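Side-chain contact in Abbfa_003403 (Acinetobacter baumannii, PDB 4ZXH), which probably builds a peptide product as a nonribosomal peptide synthetase with condensation, adenylation, carrier and thioesterase domains, its carrier bearing a phosphopantetheine arm: residues 984-989 and 1035-1040. Sequence-based numbering, arbitrary orientation.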
loop_
_atom_site.group_PDB
_atom_site.type_symbol
_atom_site.label_atom_id
_atom_site.label_comp_id
_atom_site.label_asym_id
_atom_site.label_seq_id
_atom_site.Cartn_x
_atom_site.Cartn_y
_atom_site.Cartn_z
ATOM N N THR A 984 -24.520 6.440 -14.536
ATOM C CA THR A 984 -24.707 6.801 -15.936
ATOM C C THR A 984 -23.400 7.270 -16.594
ATOM O O THR A 984 -23.120 6.938 -17.737
ATOM C CB THR A 984 -25.759 7.877 -16.070
ATOM O OG1 THR A 984 -27.005 7.320 -15.667
ATOM C CG2 THR A 984 -25.893 8.283 -17.490
ATOM N N THR A 985 -22.573 8.002 -15.860
ATOM C CA THR A 985 -21.337 8.479 -16.458
ATOM C C THR A 985 -20.339 7.332 -16.639
ATOM O O THR A 985 -19.754 7.181 -17.717
ATOM C CB THR A 985 -20.712 9.606 -15.650
ATOM O OG1 THR A 985 -21.617 10.715 -15.625
ATOM C CG2 THR A 985 -19.512 10.075 -16.336
ATOM N N PHE A 986 -20.167 6.502 -15.618
ATOM C CA PHE A 986 -19.357 5.292 -15.785
ATOM C C PHE A 986 -19.819 4.444 -16.962
ATOM O O PHE A 986 -18.975 4.009 -17.760
ATOM C CB PHE A 986 -19.379 4.426 -14.541
ATOM C CG PHE A 986 -18.393 4.837 -13.494
ATOM C CD1 PHE A 986 -18.142 6.190 -13.250
ATOM C CD2 PHE A 986 -17.748 3.870 -12.720
ATOM C CE1 PHE A 986 -17.244 6.580 -12.252
ATOM C CE2 PHE A 986 -16.854 4.244 -11.728
ATOM C CZ PHE A 986 -16.603 5.601 -11.481
ATOM N N GLU A 987 -21.132 4.208 -17.074
ATOM C CA GLU A 987 -21.695 3.319 -18.108
ATOM C C GLU A 987 -21.343 3.834 -19.488
ATOM O O GLU A 987 -20.861 3.103 -20.379
ATOM C CB GLU A 987 -23.219 3.220 -18.001
ATOM C CG GLU A 987 -23.709 2.256 -16.913
ATOM C CD GLU A 987 -25.231 2.301 -16.709
ATOM O OE1 GLU A 987 -25.963 3.013 -17.451
ATOM O OE2 GLU A 987 -25.697 1.602 -15.783
ATOM N N GLN A 988 -21.558 5.140 -19.628
ATOM C CA GLN A 988 -21.555 5.794 -20.927
ATOM C C GLN A 988 -20.087 5.876 -21.462
ATOM O O GLN A 988 -19.790 5.566 -22.624
ATOM C CB GLN A 988 -22.109 7.193 -20.871
ATOM C CG GLN A 988 -23.474 7.262 -21.074
ATOM C CD GLN A 988 -23.855 8.144 -22.217
ATOM O OE1 GLN A 988 -23.131 9.048 -22.715
ATOM N NE2 GLN A 988 -25.080 8.027 -22.521
ATOM N N ILE A 989 -19.160 6.190 -20.557
ATOM C CA ILE A 989 -17.727 6.398 -20.861
ATOM C C ILE A 989 -16.920 5.064 -21.032
ATOM O O ILE A 989 -15.965 4.975 -21.809
ATOM C CB ILE A 989 -17.095 7.277 -19.734
ATOM C CG1 ILE A 989 -15.751 7.847 -20.126
ATOM C CG2 ILE A 989 -16.875 6.477 -18.497
ATOM C CD1 ILE A 989 -15.868 8.832 -21.212
ATOM N N SER A 1035 -12.316 5.143 -6.671
ATOM C CA SER A 1035 -12.622 4.671 -8.031
ATOM C C SER A 1035 -13.888 3.802 -8.228
ATOM O O SER A 1035 -14.152 3.304 -9.329
ATOM C CB SER A 1035 -11.406 3.912 -8.562
ATOM O OG SER A 1035 -10.959 2.987 -7.597
ATOM N N THR A 1036 -14.671 3.627 -7.176
ATOM C CA THR A 1036 -16.017 3.089 -7.332
ATOM C C THR A 1036 -17.014 4.219 -7.228
ATOM O O THR A 1036 -16.683 5.280 -6.701
ATOM C CB THR A 1036 -16.361 2.059 -6.275
ATOM O OG1 THR A 1036 -16.480 2.724 -5.009
ATOM C CG2 THR A 1036 -15.303 0.944 -6.228
ATOM N N VAL A 1037 -18.236 4.003 -7.709
ATOM C CA VAL A 1037 -19.254 5.050 -7.623
ATOM C C VAL A 1037 -19.577 5.351 -6.162
ATOM O O VAL A 1037 -19.737 6.513 -5.780
ATOM C CB VAL A 1037 -20.529 4.666 -8.360
ATOM C CG1 VAL A 1037 -21.612 5.683 -8.080
ATOM C CG2 VAL A 1037 -20.256 4.583 -9.847
ATOM N N GLU A 1038 -19.631 4.312 -5.330
ATOM C CA GLU A 1038 -19.931 4.541 -3.924
ATOM C C GLU A 1038 -18.920 5.492 -3.300
ATOM O O GLU A 1038 -19.296 6.503 -2.688
ATOM C CB GLU A 1038 -19.948 3.241 -3.128
ATOM C CG GLU A 1038 -20.600 3.413 -1.749
ATOM C CD GLU A 1038 -19.999 2.516 -0.688
ATOM O OE1 GLU A 1038 -18.773 2.283 -0.737
ATOM O OE2 GLU A 1038 -20.752 2.026 0.180
ATOM N N ARG A 1039 -17.638 5.155 -3.455
ATOM C CA ARG A 1039 -16.589 5.864 -2.750
ATOM C C ARG A 1039 -16.455 7.295 -3.259
ATOM O O ARG A 1039 -16.254 8.224 -2.476
ATOM C CB ARG A 1039 -15.266 5.108 -2.875
ATOM C CG ARG A 1039 -15.184 3.979 -1.871
ATOM C CD ARG A 1039 -14.062 2.973 -2.126
ATOM N NE ARG A 1039 -12.706 3.528 -2.227
ATOM C CZ ARG A 1039 -12.112 4.271 -1.299
ATOM N NH1 ARG A 1039 -12.740 4.618 -0.176
ATOM N NH2 ARG A 1039 -10.883 4.695 -1.503
ATOM N N LEU A 1040 -16.582 7.474 -4.567
ATOM C CA LEU A 1040 -16.443 8.796 -5.163
ATOM C C LEU A 1040 -17.650 9.630 -4.788
ATOM O O LEU A 1040 -17.540 10.823 -4.548
ATOM C CB LEU A 1040 -16.297 8.682 -6.682
ATOM C CG LEU A 1040 -16.153 9.933 -7.553
ATOM C CD1 LEU A 1040 -14.893 10.726 -7.233
ATOM C CD2 LEU A 1040 -16.147 9.478 -8.997
#
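Phe986 reaches from helix 977-990 to the start of helix 1037-1046, and its ring meets Val1037 there inside the helical bundle of the peptidyl carrier domain. The main contact is a CH-pi one: Val1037 CG2 sits over one face of the Phe986 ring, 3.9 Å from its centroid and only 11° off the ring normal, so the methyl is nearly centred on the six carbons. Two torsions bring the groups together. Phe986 carries CG anti to its own carbonyl carbon (chi1 -84°), while in Val1037 CG1 lies anti to the backbone N, and the other branch, CG2, anti to the carbonyl carbon and beside the backbone N, meets the ring.

The rim of the ring has different neighbours. Ser1035 O lies in the ring plane at the edge, 3.7 Å from Phe986 CE2, an approach consistent with a carbonyl oxygen meeting the weakly positive ring hydrogens. Leu1040, one turn along from Val1037, brings CD2 to the edge as well, at a looser 4.5 Å from Phe986 CE1. Phe1001 packs edge-to-face with Phe986, and Leu1014 of helix 1008-1022 also touches it, so the ring sits where helices 977-990, 1008-1022 and 1037-1046 meet.

On the loop leading into the last helix, Ser1035 OG is hydrogen-bonded to Asp1000 OD2, and the Ser1035 side chain is about 11 Å from the bound 4'-phosphopantetheine. Thr1036 then serves as N-cap: its OG1 accepts from Arg1039 N at 3.1 Å, with an N-H...O angle of 165°.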